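Isomerase/lactonizing enzyme (Agrobacterium fabrum str. C58, PDB 2NQL) is a member of the enolase superfamily, related to mandelate racemase and muconate lactonizing enzymes, with a metal-binding barrel domain and a separate N-terminal domain. Local coordinates at residues K140-L145 / P371-R376; A326-S331 / G363-P368. One frame throughout, in Å; residues are numbered along the deposited sequence.

Contact 1 of 2, residues K140-L145 / P371-R376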
# COMPACT_ATOMS: atom_id res chain seq x y z
N LYS A 140 -12.17 26.71 16.93
CA LYS A 140 -11.50 27.21 15.73
C LYS A 140 -11.80 26.26 14.57
O LYS A 140 -11.83 25.05 14.77
CB LYS A 140 -9.97 27.24 15.91
CG LYS A 140 -9.44 28.14 17.05
CD LYS A 140 -9.69 29.60 16.76
CE LYS A 140 -9.00 30.49 17.79
NZ LYS A 140 -9.34 31.92 17.56
N SER A 141 -11.97 26.81 13.37
CA SER A 141 -12.00 25.98 12.15
C SER A 141 -10.66 25.27 12.05
O SER A 141 -9.64 25.73 12.60
CB SER A 141 -12.22 26.86 10.91
OG SER A 141 -11.11 27.71 10.73
N ILE A 142 -10.64 24.12 11.37
CA ILE A 142 -9.35 23.45 11.12
C ILE A 142 -8.34 24.41 10.46
O ILE A 142 -7.18 24.48 10.87
CB ILE A 142 -9.53 22.15 10.30
CG1 ILE A 142 -10.16 21.07 11.20
CG2 ILE A 142 -8.20 21.72 9.62
CD1 ILE A 142 -10.66 19.87 10.41
N ARG A 143 -8.78 25.20 9.49
CA ARG A 143 -7.85 26.08 8.82
C ARG A 143 -7.23 27.11 9.77
O ARG A 143 -6.03 27.41 9.64
CB ARG A 143 -8.43 26.72 7.56
CG ARG A 143 -9.58 27.73 7.75
CD ARG A 143 -10.21 27.99 6.38
NE ARG A 143 -11.41 28.83 6.40
CZ ARG A 143 -12.62 28.43 6.76
NH1 ARG A 143 -12.83 27.19 7.22
NH2 ARG A 143 -13.64 29.28 6.70
N ASP A 144 -8.03 27.60 10.71
CA ASP A 144 -7.55 28.52 11.74
C ASP A 144 -6.54 27.85 12.64
O ASP A 144 -5.45 28.37 12.86
CB ASP A 144 -8.71 29.08 12.56
CG ASP A 144 -9.11 30.49 12.11
OD1 ASP A 144 -8.35 31.14 11.36
OD2 ASP A 144 -10.19 30.95 12.53
N LEU A 145 -6.89 26.65 13.10
CA LEU A 145 -5.99 25.83 13.90
C LEU A 145 -4.66 25.52 13.23
O LEU A 145 -3.63 25.43 13.89
CB LEU A 145 -6.71 24.54 14.29
CG LEU A 145 -6.26 23.76 15.51
CD1 LEU A 145 -6.33 24.59 16.78
CD2 LEU A 145 -7.15 22.55 15.62
N PRO A 371 -16.42 25.71 13.76
CA PRO A 371 -15.17 25.11 14.25
C PRO A 371 -15.00 23.67 13.79
O PRO A 371 -15.98 23.03 13.42
CB PRO A 371 -15.34 25.13 15.76
CG PRO A 371 -16.80 25.15 15.98
CD PRO A 371 -17.37 25.96 14.85
N GLY A 372 -13.77 23.16 13.85
CA GLY A 372 -13.43 21.84 13.32
C GLY A 372 -13.58 21.81 11.81
O GLY A 372 -13.18 22.73 11.08
N LEU A 373 -14.17 20.72 11.34
CA LEU A 373 -14.37 20.49 9.93
C LEU A 373 -15.38 21.49 9.34
O LEU A 373 -15.23 21.91 8.17
CB LEU A 373 -14.87 19.05 9.79
CG LEU A 373 -14.83 18.36 8.45
CD1 LEU A 373 -13.41 18.23 7.96
CD2 LEU A 373 -15.50 16.99 8.63
N GLY A 374 -16.38 21.86 10.13
CA GLY A 374 -17.42 22.81 9.70
C GLY A 374 -18.61 22.14 9.02
O GLY A 374 -19.58 22.81 8.64
N VAL A 375 -18.53 20.81 8.81
CA VAL A 375 -19.65 20.03 8.29
C VAL A 375 -19.76 18.76 9.10
O VAL A 375 -18.80 18.38 9.77
CB VAL A 375 -19.55 19.69 6.75
CG1 VAL A 375 -19.32 20.96 5.87
CG2 VAL A 375 -18.47 18.64 6.47
N ARG A 376 -20.92 18.11 9.04
CA ARG A 376 -21.14 16.76 9.61
C ARG A 376 -22.24 16.09 8.78
O ARG A 376 -22.96 16.78 8.03
CB ARG A 376 -21.58 16.89 11.07
CG ARG A 376 -22.94 17.56 11.23
CD ARG A 376 -23.46 17.48 12.63
NE ARG A 376 -24.85 17.94 12.71
CZ ARG A 376 -25.45 18.28 13.84
NH1 ARG A 376 -24.78 18.21 14.99
NH2 ARG A 376 -26.72 18.68 13.82
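Two backbone hydrogen bonds join Lys140 O and Ile142 N to Gly372, flanking Ser141. Gly372 N donates to Lys140 O at 2.9 Å, and Ile142 N returns a bond to Gly372 O, also 2.9 Å long. Both are fairly straight at nitrogen, and together they make a single beta bridge between Ser141 and Gly372. Because Ile142 N lies in the first turn of helix 142-145, where no preceding carbonyl of the helix can serve it, the carbonyl of Gly372 satisfies it from across the contact. Ser141 is the N-cap: its OG accepts from Asp144 N at 3.1 Å, a role that suits a short hydroxyl side chain.

The bridge joins a part of the chain in the enolase-type N-terminal family region to the loop that follows strand 364-366 of the barrel region. That loop makes a type II' turn from Pro371 to Gly374, and glycine suits its second position because phi there is positive (66°).

Van der Waals contacts with backbone carbonyls lie beside these bonds. Ile142 turns CG1 to the side of its backbone N (chi1 -73°), which lays CG1 3.4 Å from Gly372 O; at the more exposed end, Pro371 CB rests 3.6 Å from Lys140 O. The apolar contact is made by Ile142 CD1, which the extended chi2 takes on to Leu373 CD1, 4.0 Å away. Asp132 OD1 of helix 117-138 accepts from Leu373 N.

Contact 2 of 2, residues A326-S331 / G363-P368. With SO4 (sulfate ion), chain C.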
# COMPACT_ATOMS: atom_id res chain seq x y z
N ALA A 326 -12.66 18.49 4.60
CA ALA A 326 -11.25 18.39 5.03
C ALA A 326 -10.26 18.90 3.98
O ALA A 326 -9.35 19.66 4.32
CB ALA A 326 -10.93 16.95 5.46
N SER A 327 -10.45 18.50 2.71
CA SER A 327 -9.60 18.97 1.62
C SER A 327 -9.64 20.50 1.53
O SER A 327 -8.59 21.12 1.39
CB SER A 327 -10.01 18.36 0.26
OG SER A 327 -9.02 18.67 -0.73
N LEU A 328 -10.83 21.08 1.59
CA LEU A 328 -10.96 22.55 1.51
C LEU A 328 -10.23 23.23 2.67
O LEU A 328 -9.46 24.16 2.44
CB LEU A 328 -12.44 22.98 1.46
CG LEU A 328 -13.34 22.39 0.38
CD1 LEU A 328 -14.66 23.14 0.38
CD2 LEU A 328 -12.70 22.43 -1.01
N GLN A 329 -10.47 22.76 3.90
CA GLN A 329 -9.79 23.28 5.10
C GLN A 329 -8.28 23.29 4.95
O GLN A 329 -7.62 24.33 5.12
CB GLN A 329 -10.16 22.47 6.35
CG GLN A 329 -11.62 22.52 6.82
CD GLN A 329 -12.02 23.87 7.46
OE1 GLN A 329 -11.18 24.75 7.66
NE2 GLN A 329 -13.30 24.01 7.79
N ALA A 330 -7.71 22.13 4.63
CA ALA A 330 -6.26 22.01 4.47
C ALA A 330 -5.76 22.82 3.28
O ALA A 330 -4.75 23.51 3.39
CB ALA A 330 -5.86 20.57 4.34
N SER A 331 -6.46 22.72 2.14
CA SER A 331 -6.06 23.44 0.91
C SER A 331 -5.93 24.94 1.14
O SER A 331 -5.05 25.60 0.56
CB SER A 331 -7.07 23.22 -0.21
OG SER A 331 -7.08 21.87 -0.63
N GLY A 363 -17.44 29.43 -10.15
CA GLY A 363 -16.04 29.09 -10.25
C GLY A 363 -15.23 29.12 -8.98
O GLY A 363 -13.99 29.11 -9.06
N ARG A 364 -15.88 29.16 -7.81
CA ARG A 364 -15.13 29.20 -6.53
C ARG A 364 -15.78 28.34 -5.43
O ARG A 364 -16.99 28.38 -5.23
CB ARG A 364 -14.97 30.62 -5.96
CG ARG A 364 -14.25 31.62 -6.85
CD ARG A 364 -14.20 32.99 -6.23
NE ARG A 364 -13.29 33.09 -5.10
CZ ARG A 364 -11.96 33.13 -5.17
NH1 ARG A 364 -11.32 33.07 -6.34
NH2 ARG A 364 -11.25 33.24 -4.05
N TYR A 365 -14.95 27.60 -4.70
CA TYR A 365 -15.38 26.99 -3.45
C TYR A 365 -15.51 28.05 -2.38
O TYR A 365 -14.67 28.96 -2.30
CB TYR A 365 -14.34 25.98 -2.96
CG TYR A 365 -14.47 24.63 -3.58
CD1 TYR A 365 -15.49 23.75 -3.18
CD2 TYR A 365 -13.55 24.19 -4.54
CE1 TYR A 365 -15.60 22.47 -3.72
CE2 TYR A 365 -13.65 22.90 -5.08
CZ TYR A 365 -14.68 22.06 -4.66
OH TYR A 365 -14.80 20.80 -5.18
N HIS A 366 -16.56 27.92 -1.59
CA HIS A 366 -16.77 28.68 -0.35
C HIS A 366 -16.74 27.77 0.86
O HIS A 366 -17.58 26.85 1.00
CB HIS A 366 -18.12 29.40 -0.42
CG HIS A 366 -18.18 30.43 -1.50
ND1 HIS A 366 -18.05 31.77 -1.24
CD2 HIS A 366 -18.30 30.31 -2.84
CE1 HIS A 366 -18.13 32.44 -2.38
NE2 HIS A 366 -18.27 31.57 -3.37
N LEU A 367 -15.80 28.04 1.76
CA LEU A 367 -15.52 27.11 2.86
C LEU A 367 -16.57 27.23 3.96
O LEU A 367 -17.13 28.32 4.14
CB LEU A 367 -14.12 27.39 3.43
CG LEU A 367 -13.04 26.61 2.67
CD1 LEU A 367 -12.75 27.09 1.25
CD2 LEU A 367 -11.81 26.52 3.47
N PRO A 368 -16.80 26.15 4.73
CA PRO A 368 -17.76 26.23 5.82
C PRO A 368 -17.21 27.10 6.95
O PRO A 368 -15.99 27.37 6.98
CB PRO A 368 -17.90 24.76 6.27
CG PRO A 368 -16.63 24.15 5.91
CD PRO A 368 -16.16 24.82 4.66
S SO4 C . -7.74 33.37 -5.56
O1 SO4 C . -6.55 32.54 -5.82
O2 SO4 C . -8.51 33.51 -6.80
O3 SO4 C . -8.56 32.71 -4.55
O4 SO4 C . -7.35 34.70 -5.06
O HOH W 1 -15.02 25.67 9.14
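Helix 322-331 packs here on strand 364-366, an antiparallel neighbour of barrel strand 152-158 in the TIM-barrel-like domain of the enolase superfamily. Leu328 carries the contact. Its CD2 sits over the centre of the Tyr365 ring, 3.8 Å from the centroid and 10° off the normal, a CH-pi contact, while Leu328 CD1 lies 3.7 Å from Tyr365 CD1. The branched leucine can thus cover the ring face with one methyl and set the other beside Tyr365 CD1; CG placed beside its own backbone N (chi1 -55°) points toward the strand, and chi2 (-170°) sets the methyls. The phenol end of Tyr365 is held elsewhere, by Glu341 O.

Two residues on, Leu367 also faces the helix, its CG 3.9 Å from Leu328 CB and its CD2 3.5 Å from Leu328 O, against the helix backbone. Further along, the Gln329 side chain crosses that of Pro368 obliquely, with Gln329 NE2 3.8 Å from Pro368 CG. The strongest partners of its amide are Leu373 and Arg143. A water accepts from Gln329 NE2 at 2.7 Å and gives a weak bond to Pro368 O.

At the far end, the Arg364 guanidinium meets a sulfate, probably from the crystallisation liquor, at its edge; Arg364 NH2 donates to O3 at 2.8 Å and NH1 to O2. No direct hydrogen bond joins helix and strand, so their union rests on apolar side chains, while Tyr365 OH and the Gln329 amide bond to residues outside both segments.

Overall arrangement
Contact 1 and contact 2 lie on the same side of the chain's centre, their centres about 11 Å apart, and they touch directly. In sequence, both segments of contact 2 fall between the two of contact 1. Gln329 joins them through both ends of its amide: Gln329 NE2 to Leu373 O at 2.9 Å and Gln329 OE1 to Arg143 NH1 at 3.0 Å, both probable hydrogen bonds. Leu373 CD1 also packs 3.5 Å from Ala326 N. The helix that packs on the barrel strand therefore also meets the segments 140-145 and 371-376. The sodium ion is bound by Glu240 and Glu266, which belong to neither contact; it lies about 12 Å from the Tyr365 side chain.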